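Local structure of HTH-type dhaKLM operon transcriptional activator DhaS (2IU5) at residues Y79-L89 / L121-K132. The protein activates transcription of the dhaKLM operon, in complex with DhaQ and upon activation by dihydroxyacetone, by binding an inverted repeat that partly overlaps the -35 promoter sequence. The protein carries 1 engineered substitution. Numbering follows the deposited sequence.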
ATOM      1  N   TYR A  79       3.945  28.437  -4.961  1.00 22.15           N
ATOM      2  CA  TYR A  79       2.718  28.322  -5.682  1.00 21.93           C
ATOM      3  C   TYR A  79       2.593  26.958  -6.318  1.00 22.83           C
ATOM      4  O   TYR A  79       1.517  26.384  -6.262  1.00 24.68           O
ATOM      5  CB  TYR A  79       2.616  29.394  -6.760  1.00 22.93           C
ATOM      6  CG  TYR A  79       1.204  29.621  -7.232  1.00 24.32           C
ATOM      7  CD1 TYR A  79       0.320  30.367  -6.463  1.00 26.20           C
ATOM      8  CD2 TYR A  79       0.755  29.098  -8.437  1.00 24.48           C
ATOM      9  CE1 TYR A  79      -0.978  30.585  -6.880  1.00 26.18           C
ATOM     10  CE2 TYR A  79      -0.547  29.314  -8.862  1.00 27.17           C
ATOM     11  CZ  TYR A  79      -1.401  30.059  -8.074  1.00 27.04           C
ATOM     12  OH  TYR A  79      -2.700  30.289  -8.476  1.00 30.13           O
ATOM     13  N   TYR A  80       3.651  26.429  -6.921  1.00 22.56           N
ATOM     14  CA  TYR A  80       3.527  25.118  -7.559  1.00 22.27           C
ATOM     15  C   TYR A  80       4.678  24.245  -7.134  1.00 22.93           C
ATOM     16  O   TYR A  80       5.741  24.190  -7.764  1.00 24.48           O
ATOM     17  CB  TYR A  80       3.336  25.179  -9.086  1.00 23.53           C
ATOM     18  CG  TYR A  80       3.151  23.836  -9.791  1.00 24.64           C
ATOM     19  CD1 TYR A  80       1.889  23.266  -9.943  1.00 22.08           C
ATOM     20  CD2 TYR A  80       4.246  23.135 -10.305  1.00 25.91           C
ATOM     21  CE1 TYR A  80       1.715  22.029 -10.592  1.00 23.42           C
ATOM     22  CE2 TYR A  80       4.085  21.914 -10.946  1.00 24.94           C
ATOM     23  CZ  TYR A  80       2.820  21.362 -11.090  1.00 26.06           C
ATOM     24  OH  TYR A  80       2.679  20.149 -11.732  1.00 25.82           O
ATOM     25  N   GLY A  81       4.434  23.561  -6.032  1.00 20.04           N
ATOM     26  CA  GLY A  81       5.539  23.020  -5.304  1.00 19.55           C
ATOM     27  C   GLY A  81       5.628  21.513  -5.245  1.00 19.21           C
ATOM     28  O   GLY A  81       6.653  21.007  -4.798  1.00 18.92           O
ATOM     29  N   TRP A  82       4.606  20.769  -5.670  1.00 17.19           N
ATOM     30  CA  TRP A  82       4.584  19.369  -5.279  1.00 18.28           C
ATOM     31  C   TRP A  82       5.735  18.560  -5.860  1.00 17.20           C
ATOM     32  O   TRP A  82       6.213  17.632  -5.202  1.00 18.95           O
ATOM     33  CB  TRP A  82       3.256  18.694  -5.532  1.00 19.00           C
ATOM     34  CG  TRP A  82       2.920  18.338  -6.938  1.00 18.10           C
ATOM     35  CD1 TRP A  82       2.134  19.054  -7.761  1.00 18.23           C
ATOM     36  CD2 TRP A  82       3.350  17.180  -7.681  1.00 18.66           C
ATOM     37  NE1 TRP A  82       2.028  18.427  -8.994  1.00 17.51           N
ATOM     38  CE2 TRP A  82       2.768  17.277  -8.961  1.00 19.26           C
ATOM     39  CE3 TRP A  82       4.165  16.082  -7.389  1.00 18.74           C
ATOM     40  CZ2 TRP A  82       2.969  16.322  -9.954  1.00 19.27           C
ATOM     41  CZ3 TRP A  82       4.363  15.120  -8.391  1.00 19.44           C
ATOM     42  CH2 TRP A  82       3.766  15.253  -9.651  1.00 19.96           C
ATOM     43  N   GLN A  83       6.168  18.913  -7.073  1.00 17.56           N
ATOM     44  CA  GLN A  83       7.227  18.115  -7.689  1.00 17.37           C
ATOM     45  C   GLN A  83       8.518  18.341  -6.910  1.00 17.31           C
ATOM     46  O   GLN A  83       9.272  17.394  -6.683  1.00 17.71           O
ATOM     47  CB  GLN A  83       7.417  18.427  -9.177  1.00 16.45           C
ATOM     48  CG  GLN A  83       6.149  18.116  -9.967  1.00 18.31           C
ATOM     49  CD  GLN A  83       6.346  18.188 -11.457  1.00 21.60           C
ATOM     50  OE1 GLN A  83       7.415  17.850 -11.979  1.00 24.79           O
ATOM     51  NE2 GLN A  83       5.308  18.634 -12.153  1.00 22.52           N
ATOM     52  N   ASN A  84       8.774  19.581  -6.498  1.00 17.46           N
ATOM     53  CA  ASN A  84       9.964  19.866  -5.674  1.00 18.19           C
ATOM     54  C   ASN A  84       9.831  19.210  -4.299  1.00 19.20           C
ATOM     55  O   ASN A  84      10.787  18.670  -3.748  1.00 20.41           O
ATOM     56  CB  ASN A  84      10.150  21.387  -5.550  1.00 19.85           C
ATOM     57  CG  ASN A  84      10.521  22.031  -6.878  1.00 22.12           C
ATOM     58  OD1 ASN A  84      11.139  21.372  -7.708  1.00 29.50           O
ATOM     59  ND2 ASN A  84      10.155  23.305  -7.090  1.00 25.58           N
ATOM     60  N   GLU A  85       8.637  19.244  -3.726  1.00 19.07           N
ATOM     61  CA  GLU A  85       8.447  18.624  -2.418  1.00 18.97           C
ATOM     62  C   GLU A  85       8.656  17.121  -2.428  1.00 18.08           C
ATOM     63  O   GLU A  85       9.282  16.547  -1.519  1.00 20.96           O
ATOM     64  CB  GLU A  85       7.056  18.975  -1.887  1.00 19.58           C
ATOM     65  CG  GLU A  85       7.024  20.449  -1.561  1.00 22.01           C
ATOM     66  CD  GLU A  85       5.731  21.135  -1.949  1.00 27.35           C
ATOM     67  OE1 GLU A  85       4.734  20.425  -2.224  1.00 30.03           O
ATOM     68  OE2 GLU A  85       5.721  22.387  -1.973  1.00 29.79           O
ATOM     69  N   LEU A  86       8.141  16.461  -3.454  1.00 18.94           N
ATOM     70  CA  LEU A  86       8.375  15.037  -3.597  1.00 18.36           C
ATOM     71  C   LEU A  86       9.866  14.725  -3.672  1.00 18.05           C
ATOM     72  O   LEU A  86      10.326  13.800  -2.991  1.00 18.99           O
ATOM     73  CB  LEU A  86       7.635  14.498  -4.822  1.00 19.38           C
ATOM     74  CG  LEU A  86       8.000  13.057  -5.153  1.00 18.73           C
ATOM     75  CD1 LEU A  86       7.600  12.098  -4.014  1.00 22.28           C
ATOM     76  CD2 LEU A  86       7.271  12.703  -6.473  1.00 19.93           C
ATOM     77  N   LEU A  87      10.620  15.467  -4.474  1.00 17.97           N
ATOM     78  CA  LEU A  87      12.070  15.257  -4.558  1.00 17.90           C
ATOM     79  C   LEU A  87      12.706  15.410  -3.182  1.00 18.28           C
ATOM     80  O   LEU A  87      13.489  14.561  -2.748  1.00 19.92           O
ATOM     81  CB  LEU A  87      12.720  16.207  -5.557  1.00 19.03           C
ATOM     82  CG  LEU A  87      14.243  16.104  -5.621  1.00 18.74           C
ATOM     83  CD1 LEU A  87      14.652  14.690  -6.041  1.00 19.48           C
ATOM     84  CD2 LEU A  87      14.751  17.173  -6.606  1.00 20.81           C
ATOM     85  N   LEU A  88      12.382  16.488  -2.483  1.00 18.62           N
ATOM     86  CA  LEU A  88      12.994  16.691  -1.161  1.00 21.26           C
ATOM     87  C   LEU A  88      12.592  15.629  -0.147  1.00 20.35           C
ATOM     88  O   LEU A  88      13.401  15.218   0.696  1.00 21.36           O
ATOM     89  CB  LEU A  88      12.747  18.108  -0.654  1.00 22.64           C
ATOM     90  CG  LEU A  88      13.402  19.139  -1.595  1.00 25.36           C
ATOM     91  CD1 LEU A  88      13.303  20.533  -1.017  1.00 29.14           C
ATOM     92  CD2 LEU A  88      14.873  18.800  -1.925  1.00 28.68           C
ATOM     93  N   LEU A  89      11.356  15.168  -0.212  1.00 19.71           N
ATOM     94  CA  LEU A  89      10.947  14.053   0.633  1.00 21.02           C
ATOM     95  C   LEU A  89      11.736  12.769   0.339  1.00 20.14           C
ATOM     96  O   LEU A  89      12.226  12.085   1.265  1.00 20.13           O
ATOM     97  CB  LEU A  89       9.444  13.856   0.450  1.00 23.89           C
ATOM     98  CG  LEU A  89       8.801  12.800   1.319  1.00 27.45           C
ATOM     99  CD1 LEU A  89       9.049  13.084   2.790  1.00 31.19           C
ATOM    100  CD2 LEU A  89       7.308  12.703   1.025  1.00 28.87           C
ATOM    101  N   LEU A 121       0.729  14.338   0.982  1.00 19.02           N
ATOM    102  CA  LEU A 121       1.431  14.743  -0.243  1.00 18.63           C
ATOM    103  C   LEU A 121       0.458  14.722  -1.427  1.00 18.75           C
ATOM    104  O   LEU A 121       0.389  15.688  -2.193  1.00 18.43           O
ATOM    105  CB  LEU A 121       2.650  13.855  -0.499  1.00 21.22           C
ATOM    106  CG  LEU A 121       3.361  14.235  -1.806  1.00 25.02           C
ATOM    107  CD1 LEU A 121       3.816  15.690  -1.898  1.00 25.95           C
ATOM    108  CD2 LEU A 121       4.463  13.277  -2.170  1.00 28.80           C
ATOM    109  N   LEU A 122      -0.313  13.643  -1.589  1.00 18.03           N
ATOM    110  CA  LEU A 122      -1.274  13.625  -2.707  1.00 17.85           C
ATOM    111  C   LEU A 122      -2.318  14.750  -2.634  1.00 17.33           C
ATOM    112  O   LEU A 122      -2.704  15.313  -3.645  1.00 19.57           O
ATOM    113  CB  LEU A 122      -1.935  12.257  -2.883  1.00 19.54           C
ATOM    114  CG  LEU A 122      -1.250  11.314  -3.867  1.00 19.50           C
ATOM    115  CD1 LEU A 122      -1.435  11.804  -5.297  1.00 20.00           C
ATOM    116  CD2 LEU A 122       0.214  11.101  -3.513  1.00 21.41           C
ATOM    117  N   ASP A 123      -2.765  15.075  -1.422  1.00 19.78           N
ATOM    118  CA  ASP A 123      -3.703  16.173  -1.235  1.00 19.80           C
ATOM    119  C   ASP A 123      -3.052  17.449  -1.772  1.00 19.66           C
ATOM    120  O   ASP A 123      -3.725  18.230  -2.443  1.00 20.55           O
ATOM    121  CB  ASP A 123      -4.103  16.283   0.243  1.00 23.27           C
ATOM    122  CG  ASP A 123      -5.106  15.201   0.650  1.00 25.30           C
ATOM    123  OD1 ASP A 123      -5.631  14.507  -0.246  1.00 32.03           O
ATOM    124  OD2 ASP A 123      -5.365  15.047   1.859  1.00 31.11           O
ATOM    125  N   LYS A 124      -1.765  17.620  -1.472  1.00 19.27           N
ATOM    126  CA  LYS A 124      -0.969  18.769  -1.970  1.00 20.12           C
ATOM    127  C   LYS A 124      -0.829  18.778  -3.500  1.00 20.18           C
ATOM    128  O   LYS A 124      -0.921  19.840  -4.130  1.00 20.51           O
ATOM    129  CB  LYS A 124       0.414  18.735  -1.308  1.00 23.18           C
ATOM    130  CG  LYS A 124       1.380  19.852  -1.719  1.00 23.90           C
ATOM    131  CD  LYS A 124       0.827  21.194  -1.331  1.00 26.96           C
ATOM    132  CE  LYS A 124       1.957  22.203  -1.101  1.00 30.09           C
ATOM    133  NZ  LYS A 124       2.610  22.520  -2.399  1.00 30.27           N
ATOM    134  N   VAL A 125      -0.603  17.608  -4.095  1.00 18.33           N
ATOM    135  CA  VAL A 125      -0.575  17.479  -5.557  1.00 19.68           C
ATOM    136  C   VAL A 125      -1.862  18.000  -6.178  1.00 19.60           C
ATOM    137  O   VAL A 125      -1.858  18.826  -7.107  1.00 18.41           O
ATOM    138  CB  VAL A 125      -0.326  15.999  -5.945  1.00 19.36           C
ATOM    139  CG1 VAL A 125      -0.436  15.812  -7.446  1.00 20.59           C
ATOM    140  CG2 VAL A 125       1.044  15.566  -5.462  1.00 19.68           C
ATOM    141  N   ILE A 126      -2.988  17.517  -5.660  1.00 19.78           N
ATOM    142  CA  ILE A 126      -4.290  17.961  -6.154  1.00 21.18           C
ATOM    143  C   ILE A 126      -4.467  19.474  -5.991  1.00 19.77           C
ATOM    144  O   ILE A 126      -4.832  20.150  -6.941  1.00 21.36           O
ATOM    145  CB  ILE A 126      -5.393  17.212  -5.405  1.00 23.19           C
ATOM    146  CG1 ILE A 126      -5.306  15.716  -5.728  1.00 24.81           C
ATOM    147  CG2 ILE A 126      -6.747  17.775  -5.775  1.00 23.20           C
ATOM    148  CD1 ILE A 126      -5.611  15.350  -7.175  1.00 28.12           C
ATOM    149  N   PHE A 127      -4.209  19.980  -4.785  1.00 20.34           N
ATOM    150  CA  PHE A 127      -4.252  21.415  -4.410  1.00 20.64           C
ATOM    151  C   PHE A 127      -3.472  22.220  -5.448  1.00 20.51           C
ATOM    152  O   PHE A 127      -3.984  23.184  -5.988  1.00 20.92           O
ATOM    153  CB  PHE A 127      -3.567  21.515  -3.034  1.00 23.36           C
ATOM    154  CG  PHE A 127      -3.609  22.860  -2.328  1.00 24.71           C
ATOM    155  CD1 PHE A 127      -4.796  23.392  -1.835  1.00 26.35           C
ATOM    156  CD2 PHE A 127      -2.440  23.584  -2.146  1.00 23.44           C
ATOM    157  CE1 PHE A 127      -4.802  24.630  -1.181  1.00 27.95           C
ATOM    158  CE2 PHE A 127      -2.435  24.807  -1.501  1.00 26.58           C
ATOM    159  CZ  PHE A 127      -3.621  25.333  -1.017  1.00 24.89           C
ATOM    160  N   ASP A 128      -2.229  21.803  -5.711  1.00 19.67           N
ATOM    161  CA  ASP A 128      -1.364  22.586  -6.598  1.00 18.77           C
ATOM    162  C   ASP A 128      -1.829  22.498  -8.049  1.00 18.22           C
ATOM    163  O   ASP A 128      -1.790  23.472  -8.789  1.00 19.21           O
ATOM    164  CB  ASP A 128       0.085  22.101  -6.533  1.00 18.41           C
ATOM    165  CG  ASP A 128       0.807  22.515  -5.265  1.00 19.12           C
ATOM    166  OD1 ASP A 128       0.244  23.278  -4.452  1.00 23.63           O
ATOM    167  OD2 ASP A 128       1.974  22.086  -5.035  1.00 23.99           O
ATOM    168  N   GLN A 129      -2.275  21.317  -8.465  1.00 18.26           N
ATOM    169  CA  GLN A 129      -2.738  21.166  -9.834  1.00 17.17           C
ATOM    170  C   GLN A 129      -3.949  22.048 -10.112  1.00 18.62           C
ATOM    171  O   GLN A 129      -4.058  22.640 -11.169  1.00 18.36           O
ATOM    172  CB  GLN A 129      -3.034  19.696 -10.124  1.00 18.22           C
ATOM    173  CG  GLN A 129      -1.810  18.819 -10.291  1.00 18.91           C
ATOM    174  CD  GLN A 129      -0.827  19.227 -11.374  1.00 17.63           C
ATOM    175  OE1 GLN A 129       0.387  19.101 -11.165  1.00 19.85           O
ATOM    176  NE2 GLN A 129      -1.319  19.707 -12.515  1.00 19.78           N
ATOM    177  N   GLU A 130      -4.859  22.136  -9.153  1.00 18.15           N
ATOM    178  CA  GLU A 130      -6.075  22.912  -9.351  1.00 20.88           C
ATOM    179  C   GLU A 130      -5.779  24.397  -9.467  1.00 22.46           C
ATOM    180  O   GLU A 130      -6.596  25.157  -9.987  1.00 23.40           O
ATOM    181  CB  GLU A 130      -7.028  22.652  -8.194  1.00 21.35           C
ATOM    182  CG  GLU A 130      -7.619  21.241  -8.299  1.00 24.04           C
ATOM    183  CD  GLU A 130      -8.905  21.082  -7.516  1.00 26.39           C
ATOM    184  OE1 GLU A 130      -9.056  21.743  -6.464  1.00 28.18           O
ATOM    185  OE2 GLU A 130      -9.764  20.292  -7.960  1.00 27.18           O
ATOM    186  N   LYS A 131      -4.607  24.799  -8.978  1.00 24.01           N
ATOM    187  CA  LYS A 131      -4.162  26.187  -9.168  1.00 25.98           C
ATOM    188  C   LYS A 131      -3.688  26.418 -10.604  1.00 27.29           C
ATOM    189  O   LYS A 131      -3.838  27.511 -11.156  1.00 28.71           O
ATOM    190  CB  LYS A 131      -3.047  26.564  -8.176  1.00 24.95           C
ATOM    191  CG  LYS A 131      -3.468  26.721  -6.718  1.00 25.54           C
ATOM    192  CD  LYS A 131      -2.314  26.473  -5.728  1.00 29.40           C
ATOM    193  CE  LYS A 131      -1.853  27.756  -5.057  1.00 32.90           C
ATOM    194  NZ  LYS A 131      -1.249  27.537  -3.705  1.00 34.94           N
ATOM    195  N   LYS A 132      -3.114  25.386 -11.208  1.00 28.19           N
ATOM    196  CA  LYS A 132      -2.491  25.501 -12.521  1.00 29.24           C
ATOM    197  C   LYS A 132      -3.490  25.349 -13.677  1.00 29.97           C
ATOM    198  O   LYS A 132      -3.434  26.092 -14.658  1.00 31.21           O
ATOM    199  CB  LYS A 132      -1.372  24.462 -12.598  1.00 28.87           C
ATOM    200  CG  LYS A 132      -0.412  24.670 -13.743  1.00 31.32           C
ATOM    201  CD  LYS A 132       0.830  23.819 -13.567  1.00 33.26           C
ATOM    202  CE  LYS A 132       1.987  24.627 -13.007  1.00 34.71           C
ATOM    203  NZ  LYS A 132       1.906  26.084 -13.329  1.00 35.50           N
TER
HETATM  204  O   HOH W   1       0.105  25.707  -8.730  1.00 31.86           O
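In the all-helical C-terminal region of this TetR-family activator, the start of helix 82-95, where Trp82 and Glu85 lie, packs nearly antiparallel (157°) against the end of helix 110-132, where they meet Lys124, Val125, Asp128 and Gln129. The indole of Trp82 is a flat plate between the helices: CG1 and CG2 of Val125, whose two short branches, set at CB, can both lie against the ring, cover one face (CG2 to Trp82 CD2 3.6 Å), and Gln83 CG covers the other. A chi1 of 75° sets CG of Trp82 between the backbone N and the carbonyl carbon and, together with chi2, brings the indole N-H to Gln129; the bond from Trp82 NE1 to Gln129 OE1 is nearly straight (2.8 Å, 170°), lying in the carbonyl plane on a lone pair. Tyr80 OH donates to the same OE1 at 2.6 Å, tilted from that plane, so two donors grip one amide oxygen; Tyr135 takes up Gln129 NE2. A buried salt-bridge network adjoins this site. Lys124 NZ reaches Glu85 OE1 at 3.0 Å and Asp128 OD2 at 2.7 Å, each on the syn lone pair, and its charge probably offsets the repulsion between the two carboxylates, while Asn76 binds Glu85 OE2. Gly81 N also donates to Asp128 OD2, from above the carboxylate plane, which ties the segment leading into helix 82-95 to helix 110-132. Farther out, two long lysines lay methylenes over tyrosine faces: Lys131 CE sits off-centre on Tyr79, whereas Lys132 CE stands over the centre of the Tyr80 ring, 3.4 Å from Tyr80 CD1.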